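Local coordinates for protein polysaccharide Lyase Family 6 (Bacteroides cellulosilyticus, PDB 6QPS) that probably cleaves mannuronic acid-rich alginate by beta-elimination, as a calcium-binding polysaccharide lyase of family 6 from a human gut bacterium, at residues R341-F352 against K366-L377. Sequence-based numbering, arbitrary orientation.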
ATOM      1  N   ARG A 341       3.599  22.139   1.109  1.00  9.11           N
ATOM      2  CA  ARG A 341       3.095  22.675  -0.155  1.00  8.30           C
ATOM      3  C   ARG A 341       3.195  21.679  -1.315  1.00  8.44           C
ATOM      4  O   ARG A 341       4.213  21.000  -1.514  1.00  9.90           O
ATOM      5  CB  ARG A 341       3.861  23.954  -0.524  1.00 10.15           C
ATOM      6  CG  ARG A 341       3.234  24.718  -1.683  1.00 10.54           C
ATOM      7  CD  ARG A 341       4.191  25.764  -2.288  1.00 13.05           C
ATOM      8  NE  ARG A 341       4.477  26.914  -1.444  1.00 12.84           N
ATOM      9  CZ  ARG A 341       3.803  28.069  -1.454  1.00 12.86           C
ATOM     10  NH1 ARG A 341       2.748  28.234  -2.235  1.00 13.72           N
ATOM     11  NH2 ARG A 341       4.190  29.061  -0.676  1.00 14.83           N
ATOM     12  N   VAL A 342       2.130  21.612  -2.108  1.00  8.17           N
ATOM     13  CA  VAL A 342       2.166  20.887  -3.365  1.00  8.60           C
ATOM     14  C   VAL A 342       2.861  21.756  -4.406  1.00  9.92           C
ATOM     15  O   VAL A 342       2.406  22.862  -4.706  1.00 10.91           O
ATOM     16  CB  VAL A 342       0.759  20.497  -3.829  1.00  7.47           C
ATOM     17  CG1 VAL A 342       0.819  19.897  -5.230  1.00  8.09           C
ATOM     18  CG2 VAL A 342       0.103  19.517  -2.848  1.00  9.10           C
ATOM     19  N   GLU A 343       3.948  21.252  -4.986  1.00 10.02           N
ATOM     20  CA  GLU A 343       4.553  21.951  -6.116  1.00  9.33           C
ATOM     21  C   GLU A 343       5.185  20.939  -7.060  1.00  8.40           C
ATOM     22  O   GLU A 343       5.619  19.860  -6.644  1.00  8.99           O
ATOM     23  CB  GLU A 343       5.524  23.104  -5.796  1.00 19.51           C
ATOM     24  CG  GLU A 343       6.352  22.995  -4.600  1.00 18.70           C
ATOM     25  CD  GLU A 343       7.118  24.298  -4.294  1.00 15.09           C
ATOM     26  OE1 GLU A 343       7.310  25.148  -5.187  1.00 14.42           O
ATOM     27  OE2 GLU A 343       7.549  24.484  -3.145  1.00 17.47           O
ATOM     28  N   ASN A 344       5.243  21.310  -8.334  1.00  9.91           N
ATOM     29  CA  ASN A 344       5.983  20.558  -9.353  1.00  9.85           C
ATOM     30  C   ASN A 344       5.443  19.142  -9.513  1.00 10.21           C
ATOM     31  O   ASN A 344       6.188  18.162  -9.484  1.00 10.24           O
ATOM     32  CB  ASN A 344       7.487  20.547  -9.068  1.00 10.36           C
ATOM     33  CG  ASN A 344       8.001  21.903  -8.663  1.00  9.74           C
ATOM     34  OD1 ASN A 344       7.695  22.931  -9.288  1.00 10.09           O
ATOM     35  ND2 ASN A 344       8.809  21.934  -7.618  1.00  9.46           N
ATOM     36  N   VAL A 345       4.130  19.036  -9.683  1.00  8.52           N
ATOM     37  CA  VAL A 345       3.440  17.759  -9.800  1.00  7.81           C
ATOM     38  C   VAL A 345       2.829  17.681 -11.197  1.00  8.77           C
ATOM     39  O   VAL A 345       2.118  18.603 -11.626  1.00 10.48           O
ATOM     40  CB  VAL A 345       2.352  17.592  -8.714  1.00  8.51           C
ATOM     41  CG1 VAL A 345       1.527  16.336  -8.953  1.00  9.53           C
ATOM     42  CG2 VAL A 345       2.974  17.542  -7.307  1.00  8.44           C
ATOM     43  N   ASP A 346       3.132  16.597 -11.920  1.00  8.42           N
ATOM     44  CA  ASP A 346       2.611  16.347 -13.260  1.00  9.16           C
ATOM     45  C   ASP A 346       1.495  15.311 -13.171  1.00  8.03           C
ATOM     46  O   ASP A 346       1.736  14.184 -12.735  1.00  9.51           O
ATOM     47  CB  ASP A 346       3.760  15.816 -14.131  1.00  9.67           C
ATOM     48  CG  ASP A 346       3.361  15.579 -15.578  1.00 11.31           C
ATOM     49  OD1 ASP A 346       2.458  16.282 -16.090  1.00 13.25           O
ATOM     50  OD2 ASP A 346       3.956  14.681 -16.207  1.00 10.90           O
ATOM     51  N   ILE A 347       0.281  15.694 -13.583  1.00  8.97           N
ATOM     52  CA  ILE A 347      -0.914  14.848 -13.541  1.00  7.90           C
ATOM     53  C   ILE A 347      -1.411  14.710 -14.976  1.00  8.05           C
ATOM     54  O   ILE A 347      -2.105  15.595 -15.488  1.00  8.30           O
ATOM     55  CB  ILE A 347      -1.991  15.413 -12.602  1.00  8.77           C
ATOM     56  CG1 ILE A 347      -1.369  15.710 -11.218  1.00 10.48           C
ATOM     57  CG2 ILE A 347      -3.140  14.447 -12.494  1.00  9.37           C
ATOM     58  CD1 ILE A 347      -2.287  16.389 -10.190  1.00 11.07           C
ATOM     59  N   ALA A 348      -1.041  13.598 -15.639  1.00  8.27           N
ATOM     60  CA  ALA A 348      -1.219  13.431 -17.070  1.00  8.58           C
ATOM     61  C   ALA A 348      -1.823  12.083 -17.455  1.00  8.26           C
ATOM     62  O   ALA A 348      -1.427  11.025 -16.959  1.00  7.34           O
ATOM     63  CB  ALA A 348       0.135  13.592 -17.763  1.00 11.00           C
ATOM     64  N   TYR A 349      -2.739  12.123 -18.417  1.00  7.29           N
ATOM     65  CA  TYR A 349      -3.211  10.910 -19.101  1.00  9.21           C
ATOM     66  C   TYR A 349      -3.934   9.960 -18.147  1.00  8.55           C
ATOM     67  O   TYR A 349      -3.865   8.744 -18.308  1.00  9.27           O
ATOM     68  CB  TYR A 349      -2.099  10.203 -19.926  1.00  8.04           C
ATOM     69  CG  TYR A 349      -1.786  10.921 -21.233  1.00  7.91           C
ATOM     70  CD1 TYR A 349      -2.610  10.769 -22.329  1.00  8.71           C
ATOM     71  CD2 TYR A 349      -0.677  11.779 -21.362  1.00  7.66           C
ATOM     72  CE1 TYR A 349      -2.380  11.442 -23.512  1.00  8.74           C
ATOM     73  CE2 TYR A 349      -0.423  12.470 -22.566  1.00  8.28           C
ATOM     74  CZ  TYR A 349      -1.292  12.300 -23.641  1.00  9.99           C
ATOM     75  OH  TYR A 349      -1.141  12.942 -24.851  1.00 10.07           O
ATOM     76  N   ASN A 350      -4.607  10.508 -17.141  1.00  7.16           N
ATOM     77  CA  ASN A 350      -5.428   9.745 -16.212  1.00  7.16           C
ATOM     78  C   ASN A 350      -6.893   9.836 -16.630  1.00  8.05           C
ATOM     79  O   ASN A 350      -7.276  10.665 -17.455  1.00  8.69           O
ATOM     80  CB  ASN A 350      -5.289  10.310 -14.791  1.00  8.23           C
ATOM     81  CG  ASN A 350      -3.839  10.358 -14.318  1.00  8.07           C
ATOM     82  OD1 ASN A 350      -3.276   9.368 -13.870  1.00  7.71           O
ATOM     83  ND2 ASN A 350      -3.225  11.542 -14.403  1.00  9.03           N
ATOM     84  N   THR A 351      -7.718   8.966 -16.049  1.00  7.98           N
ATOM     85  CA  THR A 351      -9.166   8.959 -16.265  1.00  8.50           C
ATOM     86  C   THR A 351      -9.871   9.043 -14.922  1.00  7.90           C
ATOM     87  O   THR A 351      -9.538   8.285 -14.006  1.00  8.43           O
ATOM     88  CB  THR A 351      -9.602   7.676 -16.978  1.00  8.89           C
ATOM     89  OG1 THR A 351      -9.029   7.625 -18.291  1.00 10.80           O
ATOM     90  CG2 THR A 351     -11.114   7.612 -17.093  1.00  9.24           C
ATOM     91  N   PHE A 352     -10.822   9.984 -14.807  1.00  8.20           N
ATOM     92  CA  PHE A 352     -11.652  10.161 -13.620  1.00  9.75           C
ATOM     93  C   PHE A 352     -13.094  10.015 -14.076  1.00  8.20           C
ATOM     94  O   PHE A 352     -13.658  10.929 -14.692  1.00 10.11           O
ATOM     95  CB  PHE A 352     -11.402  11.517 -12.991  1.00 10.61           C
ATOM     96  CG  PHE A 352      -9.975  11.761 -12.652  1.00  9.58           C
ATOM     97  CD1 PHE A 352      -9.467  11.372 -11.424  1.00 11.70           C
ATOM     98  CD2 PHE A 352      -9.121  12.368 -13.558  1.00 10.04           C
ATOM     99  CE1 PHE A 352      -8.145  11.584 -11.104  1.00 11.57           C
ATOM    100  CE2 PHE A 352      -7.787  12.601 -13.224  1.00 11.25           C
ATOM    101  CZ  PHE A 352      -7.299  12.188 -12.013  1.00 10.20           C
ATOM    102  N   LYS A 366      -0.168  27.823   1.991  1.00 11.92           N
ATOM    103  CA  LYS A 366       0.764  27.507   0.905  1.00 11.01           C
ATOM    104  C   LYS A 366      -0.050  26.899  -0.227  1.00 12.20           C
ATOM    105  O   LYS A 366      -0.361  25.707  -0.213  1.00 10.94           O
ATOM    106  CB  LYS A 366       1.882  26.578   1.375  1.00 11.73           C
ATOM    107  CG  LYS A 366       2.558  27.019   2.699  1.00 14.07           C
ATOM    108  CD  LYS A 366       3.113  28.430   2.672  1.00 17.28           C
ATOM    109  CE  LYS A 366       3.773  28.764   4.015  1.00 21.95           C
ATOM    110  NZ  LYS A 366       4.487  30.068   3.975  1.00 28.44           N
ATOM    111  N   MET A 367      -0.434  27.735  -1.200  1.00 10.77           N
ATOM    112  CA  MET A 367      -1.237  27.265  -2.321  1.00 11.59           C
ATOM    113  C   MET A 367      -0.440  26.327  -3.234  1.00 11.85           C
ATOM    114  O   MET A 367       0.789  26.430  -3.335  1.00 11.25           O
ATOM    115  CB  MET A 367      -1.701  28.464  -3.156  1.00 12.27           C
ATOM    116  CG  MET A 367      -2.485  29.526  -2.396  1.00 12.69           C
ATOM    117  SD  MET A 367      -4.037  28.923  -1.699  1.00 15.38           S
ATOM    118  CE  MET A 367      -3.622  28.933   0.044  1.00 14.68           C
ATOM    119  N   PRO A 368      -1.110  25.416  -3.936  1.00  9.54           N
ATOM    120  CA  PRO A 368      -0.394  24.594  -4.921  1.00 10.44           C
ATOM    121  C   PRO A 368       0.221  25.458  -6.014  1.00 12.31           C
ATOM    122  O   PRO A 368      -0.366  26.445  -6.458  1.00 12.48           O
ATOM    123  CB  PRO A 368      -1.471  23.666  -5.498  1.00 10.99           C
ATOM    124  CG  PRO A 368      -2.638  23.763  -4.552  1.00 13.49           C
ATOM    125  CD  PRO A 368      -2.542  25.085  -3.863  1.00 11.75           C
ATOM    126  N   ARG A 369       1.410  25.057  -6.461  0.54 12.14           N
ATOM    127  CA  ARG A 369       2.172  25.781  -7.471  0.54 12.71           C
ATOM    128  C   ARG A 369       2.711  24.783  -8.484  0.54  9.84           C
ATOM    129  O   ARG A 369       3.159  23.702  -8.109  0.54 10.46           O
ATOM    130  CB  ARG A 369       3.374  26.530  -6.837  0.54 14.95           C
ATOM    131  CG  ARG A 369       2.996  27.609  -5.846  0.54 22.13           C
ATOM    132  CD  ARG A 369       4.176  28.525  -5.580  0.54 24.36           C
ATOM    133  NE  ARG A 369       5.340  27.824  -5.038  0.54 21.93           N
ATOM    134  CZ  ARG A 369       6.242  28.398  -4.245  0.54 24.95           C
ATOM    135  NH1 ARG A 369       6.104  29.672  -3.905  0.54 27.76           N
ATOM    136  NH2 ARG A 369       7.281  27.709  -3.793  0.54 21.80           N
ATOM    137  N   ASN A 370       2.700  25.154  -9.758  1.00 10.40           N
ATOM    138  CA  ASN A 370       3.305  24.319 -10.802  1.00  9.59           C
ATOM    139  C   ASN A 370       2.757  22.898 -10.790  1.00 11.30           C
ATOM    140  O   ASN A 370       3.495  21.899 -10.838  1.00 10.43           O
ATOM    141  CB  ASN A 370       4.823  24.356 -10.700  1.00  9.98           C
ATOM    142  CG  ASN A 370       5.352  25.676 -11.101  1.00 12.85           C
ATOM    143  OD1 ASN A 370       5.040  26.141 -12.204  1.00 14.24           O
ATOM    144  ND2 ASN A 370       6.088  26.333 -10.218  1.00 12.71           N
ATOM    145  N   VAL A 371       1.432  22.800 -10.749  1.00  9.27           N
ATOM    146  CA  VAL A 371       0.725  21.548 -10.985  1.00  9.53           C
ATOM    147  C   VAL A 371       0.225  21.563 -12.421  1.00  9.56           C
ATOM    148  O   VAL A 371      -0.468  22.499 -12.836  1.00 10.87           O
ATOM    149  CB  VAL A 371      -0.451  21.379 -10.019  1.00 10.84           C
ATOM    150  CG1 VAL A 371      -1.163  20.048 -10.249  1.00 11.30           C
ATOM    151  CG2 VAL A 371       0.029  21.466  -8.589  1.00 10.03           C
ATOM    152  N   ARG A 372       0.583  20.556 -13.199  1.00  9.23           N
ATOM    153  CA  ARG A 372       0.092  20.437 -14.563  1.00  8.05           C
ATOM    154  C   ARG A 372      -0.987  19.374 -14.585  1.00  8.28           C
ATOM    155  O   ARG A 372      -0.770  18.267 -14.089  1.00 10.14           O
ATOM    156  CB  ARG A 372       1.210  20.092 -15.554  1.00  9.94           C
ATOM    157  CG  ARG A 372       0.745  20.257 -17.018  1.00  9.90           C
ATOM    158  CD  ARG A 372       1.827  19.878 -18.043  1.00 12.11           C
ATOM    159  NE  ARG A 372       2.030  18.427 -18.031  1.00 11.65           N
ATOM    160  CZ  ARG A 372       1.970  17.616 -19.088  1.00  8.52           C
ATOM    161  NH1 ARG A 372       1.754  18.083 -20.306  1.00  8.33           N
ATOM    162  NH2 ARG A 372       2.148  16.323 -18.889  1.00  9.49           N
ATOM    163  N   PHE A 373      -2.167  19.725 -15.098  1.00  8.56           N
ATOM    164  CA  PHE A 373      -3.279  18.785 -15.260  1.00  7.34           C
ATOM    165  C   PHE A 373      -3.567  18.732 -16.765  1.00  7.75           C
ATOM    166  O   PHE A 373      -4.234  19.617 -17.305  1.00  7.49           O
ATOM    167  CB  PHE A 373      -4.484  19.270 -14.421  1.00  9.35           C
ATOM    168  CG  PHE A 373      -5.615  18.267 -14.340  1.00  9.17           C
ATOM    169  CD1 PHE A 373      -6.703  18.345 -15.203  1.00  9.99           C
ATOM    170  CD2 PHE A 373      -5.595  17.271 -13.390  1.00 10.20           C
ATOM    171  CE1 PHE A 373      -7.759  17.401 -15.129  1.00  9.67           C
ATOM    172  CE2 PHE A 373      -6.631  16.334 -13.308  1.00  9.65           C
ATOM    173  CZ  PHE A 373      -7.714  16.408 -14.186  1.00 10.30           C
ATOM    174  N   ALA A 374      -3.044  17.705 -17.443  1.00  8.35           N
ATOM    175  CA  ALA A 374      -3.036  17.652 -18.896  1.00  8.93           C
ATOM    176  C   ALA A 374      -3.479  16.284 -19.402  1.00  9.37           C
ATOM    177  O   ALA A 374      -3.066  15.247 -18.880  1.00  8.26           O
ATOM    178  CB  ALA A 374      -1.634  17.969 -19.442  1.00 11.05           C
ATOM    179  N   HIS A 375      -4.282  16.288 -20.460  1.00  8.33           N
ATOM    180  CA  HIS A 375      -4.643  15.077 -21.205  1.00  8.35           C
ATOM    181  C   HIS A 375      -5.398  14.070 -20.358  1.00  9.69           C
ATOM    182  O   HIS A 375      -5.321  12.866 -20.594  1.00  9.11           O
ATOM    183  CB  HIS A 375      -3.435  14.404 -21.864  1.00  8.83           C
ATOM    184  CG  HIS A 375      -2.754  15.274 -22.856  1.00 10.59           C
ATOM    185  ND1 HIS A 375      -3.343  15.630 -24.045  1.00 13.32           N
ATOM    186  CD2 HIS A 375      -1.540  15.877 -22.833  1.00 12.89           C
ATOM    187  CE1 HIS A 375      -2.521  16.415 -24.719  1.00 15.21           C
ATOM    188  NE2 HIS A 375      -1.425  16.592 -23.999  1.00 13.36           N
ATOM    189  N   ASN A 376      -6.143  14.553 -19.372  1.00  7.73           N
ATOM    190  CA  ASN A 376      -6.972  13.697 -18.542  1.00  8.10           C
ATOM    191  C   ASN A 376      -8.401  13.666 -19.075  1.00  7.98           C
ATOM    192  O   ASN A 376      -8.910  14.655 -19.610  1.00  9.22           O
ATOM    193  CB  ASN A 376      -6.995  14.181 -17.089  1.00  7.66           C
ATOM    194  CG  ASN A 376      -5.610  14.238 -16.479  1.00  7.74           C
ATOM    195  OD1 ASN A 376      -5.016  13.227 -16.141  1.00  7.94           O
ATOM    196  ND2 ASN A 376      -5.061  15.431 -16.390  1.00  8.93           N
ATOM    197  N   LEU A 377      -9.057  12.527 -18.892  1.00  8.93           N
ATOM    198  CA  LEU A 377     -10.484  12.382 -19.173  1.00  8.56           C
ATOM    199  C   LEU A 377     -11.260  12.549 -17.866  1.00  7.83           C
ATOM    200  O   LEU A 377     -11.009  11.823 -16.894  1.00  9.22           O
ATOM    201  CB  LEU A 377     -10.774  11.013 -19.802  1.00  9.31           C
ATOM    202  CG  LEU A 377     -12.267  10.724 -20.021  1.00  9.91           C
ATOM    203  CD1 LEU A 377     -12.916  11.700 -20.990  1.00 12.05           C
ATOM    204  CD2 LEU A 377     -12.441   9.290 -20.507  1.00 11.68           C
TER
HETATM  205  O   HOH W   1       0.857  30.422  -1.737  1.00 17.22           O
HETATM  206  O   HOH W   2      -0.227  23.204  -1.786  1.00 10.03           O
HETATM  207  O   HOH W   3       7.390  25.237  -7.872  1.00 15.63           O
HETATM  208  O   HOH W   4      -6.724  10.289 -20.431  1.00 32.87           O
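Strands 345-348 and 371-374 run parallel, their axes 4.8 Å apart at closest approach with 7° between their directions, and backbone hydrogen bonds such as Arg372 N to Val345 O join them as successive coils of a parallel beta-helix. Along the outer face, acidic residues of one coil stand beside arginines of the next. Arg372 reaches along Asp346, and its NE and NH2 both bond OD1, at 2.9 and 2.8 Å; NH2 uses the syn lone pair, whereas NE comes from above the carboxylate plane. In one of its two modelled conformers, Arg369 sends NH2 to OE1 of Glu343 (2.9 Å), and the guanidinium of Arg341 then lies flat on that of Arg369, their planes 7° apart. Glu343, together with Glu323, which forms a salt bridge with Arg341 NH2, probably offsets this paired positive charge, and Arg341 NH1 also bonds Met367 O. At the turn, Tyr349 and His375 adopt positive phi, and CB of His375 sits 3.4 Å above the centroid of the Tyr349 ring. Asparagine suits the next position because its amide both donates and accepts: Asn376 OD1 receives Asn350 N and Asn350 ND2 (3.0 Å), while Asn376 ND2 reaches Ile347 O. This is one step of an asparagine ladder, continued by Asn305 and Asn402 in the adjoining coils. Inward, apolar side chains fill the core: CD1 of Ile347 meets CG1 of Val371, and CG2 of Ile347, anti to its own backbone N, rests against CD2 of Phe373. Strand 301-308 flanks residues 341-352, strand 397-405 flanks residues 366-377, and Leu315 of strand 313-318, on another face of the helix, packs against Ile347, Phe352 and Phe373.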